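Local coordinates for Lmo0135 protein (Listeria monocytogenes EGD-e, PDB 5ISU), which is the substrate-binding protein CtaP of an ABC transporter and probably captures peptides or related solutes for uptake, at residues G17-T25 with N226-I234; A245-Y253 with A473-Q481. All blocks are in the same frame, centred on the assembly; numbering follows the deposited sequence.

Interaction 1 (G17-T25 with N226-I234); sequences GGSLIIGVT and NGEINLKSI
Strand 19-24 and strand 231-233 run nearly parallel, 17° between their directions and 4.7 Å apart at their closest, with a single backbone bridge joining Ile22 to Leu231. Gly23 N reaches Leu231 O in an almost straight bond of 2.7 Å. Just before the bridge, Ile21 O draws in two donors, Asn230 N at 2.9 Å and, weakly, Leu231 N. The Asn230 side chain takes over where the strand pairing stops: its OD1 accepts Ile21 N at 2.9 Å, the donor lying in the amide plane on a lone pair, so its C=O acts as a substitute for a backbone carbonyl. CG stands beside its own backbone N (chi1 -59°), which swings the amide over to the Ile21 backbone, while ND2 goes to the carboxylate of Asp475.

In this substrate-binding protein of the PBP clan, the bridge ties the N-terminal strand, an outer strand of the sheet it forms with strand 208-213, to the sheet containing strand 462-475. Leu20 CD1 rests on Asn230 CB at 3.5 Å, the two side chains passing in opposite directions. Ile22 and Leu231 lie alongside each other and point the same way, CG2 of the former 4.1 Å from CG of the latter; Met491 and Phe492 pack near them. In one of its two conformers Ile21 places CG2 near Glu228 O, and Ile229 CG2 lies 3.7 Å from Gly23 N. Beyond the bridge a water donates to Gly23 O and accepts from Ser233 N, while the bent chain of Lys232 carries NZ back to Ser233 O.

Interaction 2 (A245-Y253 with A473-Q481); sequences ASAVNIITY and ALDSRYGGQ
Leu474 O accepts Asn249 N at 2.9 Å and also meets the CA-H of Val248, the contact from Val248 CA being 3.5 Å long. The return bond, Leu474 N to Asn249 O at 3.0 Å, completes an antiparallel hydrogen-bonded pair, flanked by the non-hydrogen-bonded pairs Val248 with Asp475 and Ile250 with Ala473. A third backbone bond, from Ser476 N to Ala247 O, carries the ladder one step into the turn; here the donor stands 40° out of the carbonyl plane. Ser476 also offers OG to Asn249 OD1, a weak bond of 3.1 Å, and its CB lies against the methyl of Ala247.

The strand then reverses through a type I turn from Asp475 to Tyr478, closed by Tyr478 N on Asp475 O. Asp475 braces this turn as an Asx turn: with CG anti to the backbone N (chi1 176°), OD1 meets Arg477 N at 3.0 Å from above the carboxylate plane, while OD2 forms a salt bridge with Arg477 NE through a weak hydrogen bond.

On one face Ile250 CD1 sits 3.8 Å from Ala473 CB. On the face of Asn249 and Leu474, Ile251 and Gln481 approach from opposite directions, and Ile251 CD1 presses against the Gln481 amide, 3.6 Å from its CD. The pair joins the start of strand 248-263 to the end of strand 462-475; helix 239-245 covers Ile250 through Arg239 and Val242, Leu224 of helix 217-225 touches Ala473, and Gly480 occupies the N-cap position before helix 481-484.

Overall arrangement
Both contacts lie on the same side of the chain's centre, about 10 Å apart between centres, and share one sheet: strand 462-475 pairs with strand 231-233 of interaction 1 and with strand 248-263 of interaction 2. Interaction 1 is the more buried, a short parallel bridge extended by an asparagine side chain, with aliphatic side chains packed beside it. Interaction 2 is partly buried, a short antiparallel ladder that splays at its end and runs into a polar turn. They meet directly: Asn230 O probably bonds to Asp475 N, and Tyr478 OH to Ser19 O. The turn after strand 462-475 thus reaches both segments of interaction 1, the N-terminal strand included.

Interaction 1 (G17-T25 with N226-I234)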
# COMPACT_ATOMS: atom_id res chain seq x y z
N GLY A 17 -3.88 -17.83 -26.68
CA GLY A 17 -3.35 -18.76 -25.71
C GLY A 17 -1.92 -18.42 -25.37
O GLY A 17 -1.42 -17.35 -25.73
N GLY A 18 -1.26 -19.35 -24.72
CA GLY A 18 0.09 -19.16 -24.28
C GLY A 18 0.09 -19.09 -22.77
O GLY A 18 -0.96 -18.93 -22.14
N SER A 19 1.29 -19.19 -22.21
CA SER A 19 1.48 -19.19 -20.79
C SER A 19 2.28 -17.97 -20.38
O SER A 19 3.02 -17.41 -21.17
CB SER A 19 2.26 -20.45 -20.39
OG SER A 19 1.66 -21.64 -20.87
N LEU A 20 2.11 -17.57 -19.12
CA LEU A 20 2.86 -16.48 -18.52
C LEU A 20 3.32 -16.96 -17.16
O LEU A 20 2.53 -17.49 -16.39
CB LEU A 20 2.02 -15.22 -18.33
CG LEU A 20 2.73 -14.02 -17.68
CD1 LEU A 20 3.79 -13.45 -18.60
CD2 LEU A 20 1.73 -12.93 -17.33
N ILE A 21 4.61 -16.79 -16.89
CA ILE A 21 5.23 -17.18 -15.63
C ILE A 21 5.61 -15.89 -14.93
O ILE A 21 6.35 -15.09 -15.49
CB ILE A 21 6.51 -17.98 -15.87
CG1 ILE A 21 6.25 -19.17 -16.79
CG2 ILE A 21 7.08 -18.47 -14.55
CD1 ILE A 21 5.43 -20.25 -16.15
N ILE A 22 5.11 -15.70 -13.71
CA ILE A 22 5.38 -14.49 -12.94
C ILE A 22 6.20 -14.82 -11.71
O ILE A 22 5.86 -15.71 -10.94
CB ILE A 22 4.08 -13.81 -12.50
CG1 ILE A 22 3.12 -13.69 -13.69
CG2 ILE A 22 4.37 -12.45 -11.85
CD1 ILE A 22 1.82 -12.99 -13.34
N GLY A 23 7.28 -14.08 -11.50
CA GLY A 23 8.18 -14.35 -10.37
C GLY A 23 7.74 -13.58 -9.14
O GLY A 23 7.48 -12.39 -9.22
N VAL A 24 7.59 -14.29 -8.02
CA VAL A 24 7.26 -13.67 -6.74
C VAL A 24 8.33 -14.15 -5.74
O VAL A 24 9.03 -15.14 -6.00
CB VAL A 24 5.85 -13.99 -6.26
CG1 VAL A 24 4.84 -13.42 -7.23
CG2 VAL A 24 5.63 -15.48 -6.08
N THR A 25 8.44 -13.47 -4.61
CA THR A 25 9.51 -13.76 -3.66
C THR A 25 9.23 -14.76 -2.53
O THR A 25 10.18 -15.39 -2.05
CB THR A 25 10.01 -12.45 -3.02
OG1 THR A 25 8.94 -11.80 -2.33
CG2 THR A 25 10.59 -11.52 -4.10
N ASN A 226 16.84 -16.37 -19.07
CA ASN A 226 16.70 -17.65 -19.79
C ASN A 226 15.25 -18.03 -20.16
O ASN A 226 15.00 -19.16 -20.56
CB ASN A 226 17.34 -18.78 -18.98
CG ASN A 226 18.80 -18.53 -18.66
OD1 ASN A 226 19.44 -17.66 -19.26
ND2 ASN A 226 19.33 -19.28 -17.70
N GLY A 227 14.29 -17.12 -19.99
CA GLY A 227 12.89 -17.40 -20.33
C GLY A 227 12.13 -18.35 -19.41
O GLY A 227 11.05 -18.82 -19.77
N GLU A 228 12.68 -18.64 -18.23
CA GLU A 228 12.03 -19.52 -17.24
C GLU A 228 11.03 -18.72 -16.38
O GLU A 228 10.18 -19.30 -15.70
CB GLU A 228 13.08 -20.22 -16.39
CG GLU A 228 13.96 -21.16 -17.24
CD GLU A 228 15.25 -21.59 -16.58
OE1 GLU A 228 15.54 -21.12 -15.46
OE2 GLU A 228 16.00 -22.39 -17.20
N ILE A 229 11.19 -17.39 -16.39
CA ILE A 229 10.28 -16.44 -15.77
C ILE A 229 10.07 -15.39 -16.86
O ILE A 229 11.02 -15.04 -17.58
CB ILE A 229 10.85 -15.78 -14.50
CG1 ILE A 229 10.98 -16.83 -13.39
CG2 ILE A 229 9.92 -14.67 -14.00
CD1 ILE A 229 11.55 -16.29 -12.10
N ASN A 230 8.83 -14.91 -16.99
CA ASN A 230 8.47 -13.92 -18.01
C ASN A 230 8.21 -12.51 -17.47
O ASN A 230 8.27 -11.55 -18.23
CB ASN A 230 7.18 -14.37 -18.69
CG ASN A 230 7.30 -15.72 -19.35
OD1 ASN A 230 6.59 -16.66 -18.99
ND2 ASN A 230 8.22 -15.83 -20.30
N LEU A 231 7.92 -12.40 -16.17
CA LEU A 231 7.55 -11.14 -15.54
C LEU A 231 7.87 -11.14 -14.05
O LEU A 231 7.64 -12.12 -13.37
CB LEU A 231 6.02 -10.91 -15.70
CG LEU A 231 5.37 -9.80 -14.82
CD1 LEU A 231 5.97 -8.43 -15.11
CD2 LEU A 231 3.85 -9.76 -14.99
N LYS A 232 8.43 -10.04 -13.57
CA LYS A 232 8.75 -9.91 -12.16
C LYS A 232 9.13 -8.48 -11.83
O LYS A 232 9.44 -7.67 -12.71
CB LYS A 232 9.95 -10.80 -11.77
CG LYS A 232 11.25 -10.36 -12.45
CD LYS A 232 12.38 -11.37 -12.31
CE LYS A 232 12.83 -11.56 -10.88
NZ LYS A 232 13.39 -10.32 -10.27
N SER A 233 9.16 -8.21 -10.53
CA SER A 233 9.63 -6.96 -9.99
C SER A 233 11.16 -6.99 -9.94
O SER A 233 11.76 -8.03 -9.68
CB SER A 233 9.09 -6.78 -8.58
OG SER A 233 7.66 -6.77 -8.63
N ILE A 234 11.77 -5.83 -10.17
CA ILE A 234 13.21 -5.65 -10.19
C ILE A 234 13.60 -4.58 -9.17
O ILE A 234 12.89 -3.61 -8.99
CB ILE A 234 13.67 -5.16 -11.60
CG1 ILE A 234 13.15 -6.07 -12.71
CG2 ILE A 234 15.19 -5.04 -11.69
CD1 ILE A 234 13.53 -7.53 -12.56
O HOH W 1 8.67 -10.09 -8.57

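Interaction 2 (A245-Y253 with A473-Q481)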
# COMPACT_ATOMS: atom_id res chain seq x y z
N ALA A 245 20.64 -7.91 -20.41
CA ALA A 245 20.82 -9.37 -20.40
C ALA A 245 19.91 -10.14 -21.38
O ALA A 245 20.31 -11.19 -21.89
CB ALA A 245 20.65 -9.92 -18.98
N SER A 246 18.70 -9.65 -21.63
CA SER A 246 17.78 -10.30 -22.58
C SER A 246 16.76 -9.30 -23.12
O SER A 246 16.82 -8.11 -22.80
CB SER A 246 17.05 -11.50 -21.93
OG SER A 246 16.13 -11.09 -20.94
N ALA A 247 15.84 -9.79 -23.95
CA ALA A 247 14.81 -8.93 -24.52
C ALA A 247 13.67 -8.74 -23.51
O ALA A 247 12.79 -9.58 -23.40
CB ALA A 247 14.29 -9.50 -25.83
N VAL A 248 13.73 -7.66 -22.74
CA VAL A 248 12.70 -7.33 -21.76
C VAL A 248 12.40 -5.83 -21.80
O VAL A 248 13.28 -5.01 -22.05
CB VAL A 248 13.08 -7.67 -20.30
CG1 VAL A 248 13.37 -9.16 -20.13
CG2 VAL A 248 14.26 -6.83 -19.82
N ASN A 249 11.14 -5.50 -21.55
CA ASN A 249 10.73 -4.12 -21.47
C ASN A 249 10.71 -3.79 -19.96
O ASN A 249 10.16 -4.55 -19.16
CB ASN A 249 9.35 -3.94 -22.12
CG ASN A 249 9.36 -4.22 -23.63
OD1 ASN A 249 10.36 -3.98 -24.33
ND2 ASN A 249 8.26 -4.73 -24.13
N ILE A 250 11.35 -2.69 -19.59
CA ILE A 250 11.38 -2.27 -18.21
C ILE A 250 10.30 -1.23 -18.03
O ILE A 250 10.21 -0.29 -18.81
CB ILE A 250 12.73 -1.67 -17.83
CG1 ILE A 250 13.84 -2.71 -18.04
CG2 ILE A 250 12.72 -1.18 -16.39
CD1 ILE A 250 13.65 -3.98 -17.25
N ILE A 251 9.46 -1.42 -17.01
CA ILE A 251 8.35 -0.51 -16.73
C ILE A 251 8.53 0.07 -15.33
O ILE A 251 8.69 -0.67 -14.37
CB ILE A 251 7.00 -1.24 -16.77
CG1 ILE A 251 6.91 -2.17 -17.99
CG2 ILE A 251 5.87 -0.23 -16.79
CD1 ILE A 251 5.72 -3.09 -17.97
N THR A 252 8.49 1.39 -15.25
CA THR A 252 8.64 2.14 -14.02
C THR A 252 7.37 2.97 -13.79
O THR A 252 6.95 3.71 -14.67
CB THR A 252 9.86 3.06 -14.11
OG1 THR A 252 11.03 2.26 -14.31
CG2 THR A 252 10.02 3.89 -12.83
N TYR A 253 6.78 2.84 -12.61
CA TYR A 253 5.52 3.49 -12.28
C TYR A 253 5.45 3.79 -10.76
O TYR A 253 6.14 3.14 -9.98
CB TYR A 253 4.37 2.56 -12.69
CG TYR A 253 4.49 1.18 -12.06
CD1 TYR A 253 5.36 0.25 -12.58
CD2 TYR A 253 3.74 0.84 -10.94
CE1 TYR A 253 5.50 -0.99 -12.00
CE2 TYR A 253 3.86 -0.41 -10.35
CZ TYR A 253 4.74 -1.32 -10.88
OH TYR A 253 4.88 -2.56 -10.30
N ALA A 473 9.97 -5.97 -14.99
CA ALA A 473 10.61 -6.42 -16.20
C ALA A 473 9.62 -7.41 -16.81
O ALA A 473 9.19 -8.35 -16.13
CB ALA A 473 11.94 -7.08 -15.90
N LEU A 474 9.25 -7.17 -18.06
CA LEU A 474 8.30 -8.01 -18.79
C LEU A 474 8.93 -8.49 -20.10
O LEU A 474 9.30 -7.68 -20.93
CB LEU A 474 7.03 -7.22 -19.14
CG LEU A 474 6.00 -7.95 -20.02
CD1 LEU A 474 5.54 -9.19 -19.28
CD2 LEU A 474 4.79 -7.10 -20.42
N ASP A 475 8.99 -9.81 -20.29
CA ASP A 475 9.53 -10.45 -21.50
C ASP A 475 8.94 -9.71 -22.74
O ASP A 475 7.70 -9.56 -22.88
CB ASP A 475 9.21 -11.95 -21.45
CG ASP A 475 9.62 -12.72 -22.70
OD1 ASP A 475 9.88 -12.13 -23.78
OD2 ASP A 475 9.63 -13.97 -22.62
N SER A 476 9.85 -9.24 -23.61
CA SER A 476 9.48 -8.45 -24.80
C SER A 476 8.52 -9.10 -25.76
O SER A 476 7.92 -8.41 -26.55
CB SER A 476 10.73 -7.94 -25.55
OG SER A 476 11.32 -6.87 -24.83
N ARG A 477 8.36 -10.41 -25.69
CA ARG A 477 7.39 -11.11 -26.53
C ARG A 477 5.93 -10.85 -26.08
O ARG A 477 4.99 -11.21 -26.80
CB ARG A 477 7.64 -12.62 -26.50
CG ARG A 477 9.05 -13.06 -26.90
CD ARG A 477 9.18 -14.58 -26.81
NE ARG A 477 8.74 -15.08 -25.52
CZ ARG A 477 8.60 -16.37 -25.20
NH1 ARG A 477 8.88 -17.33 -26.08
NH2 ARG A 477 8.16 -16.70 -23.98
N TYR A 478 5.73 -10.22 -24.91
CA TYR A 478 4.38 -9.97 -24.39
C TYR A 478 3.92 -8.53 -24.59
O TYR A 478 4.64 -7.59 -24.27
CB TYR A 478 4.29 -10.33 -22.89
CG TYR A 478 4.45 -11.80 -22.60
CD1 TYR A 478 5.70 -12.38 -22.52
CD2 TYR A 478 3.34 -12.62 -22.39
CE1 TYR A 478 5.86 -13.73 -22.26
CE2 TYR A 478 3.48 -13.97 -22.11
CZ TYR A 478 4.75 -14.53 -22.05
OH TYR A 478 4.93 -15.87 -21.80
N GLY A 479 2.72 -8.35 -25.13
CA GLY A 479 2.16 -7.02 -25.32
C GLY A 479 1.02 -6.79 -24.36
O GLY A 479 0.67 -7.66 -23.54
N GLY A 480 0.45 -5.59 -24.44
CA GLY A 480 -0.71 -5.18 -23.65
C GLY A 480 -0.48 -4.65 -22.26
O GLY A 480 -1.41 -4.57 -21.47
N GLN A 481 0.76 -4.25 -21.95
CA GLN A 481 1.08 -3.73 -20.62
C GLN A 481 0.31 -2.45 -20.27
O GLN A 481 -0.05 -2.23 -19.11
CB GLN A 481 2.59 -3.51 -20.47
CG GLN A 481 3.17 -2.39 -21.34
CD GLN A 481 4.70 -2.41 -21.40
OE1 GLN A 481 5.33 -3.43 -21.70
NE2 GLN A 481 5.31 -1.24 -21.18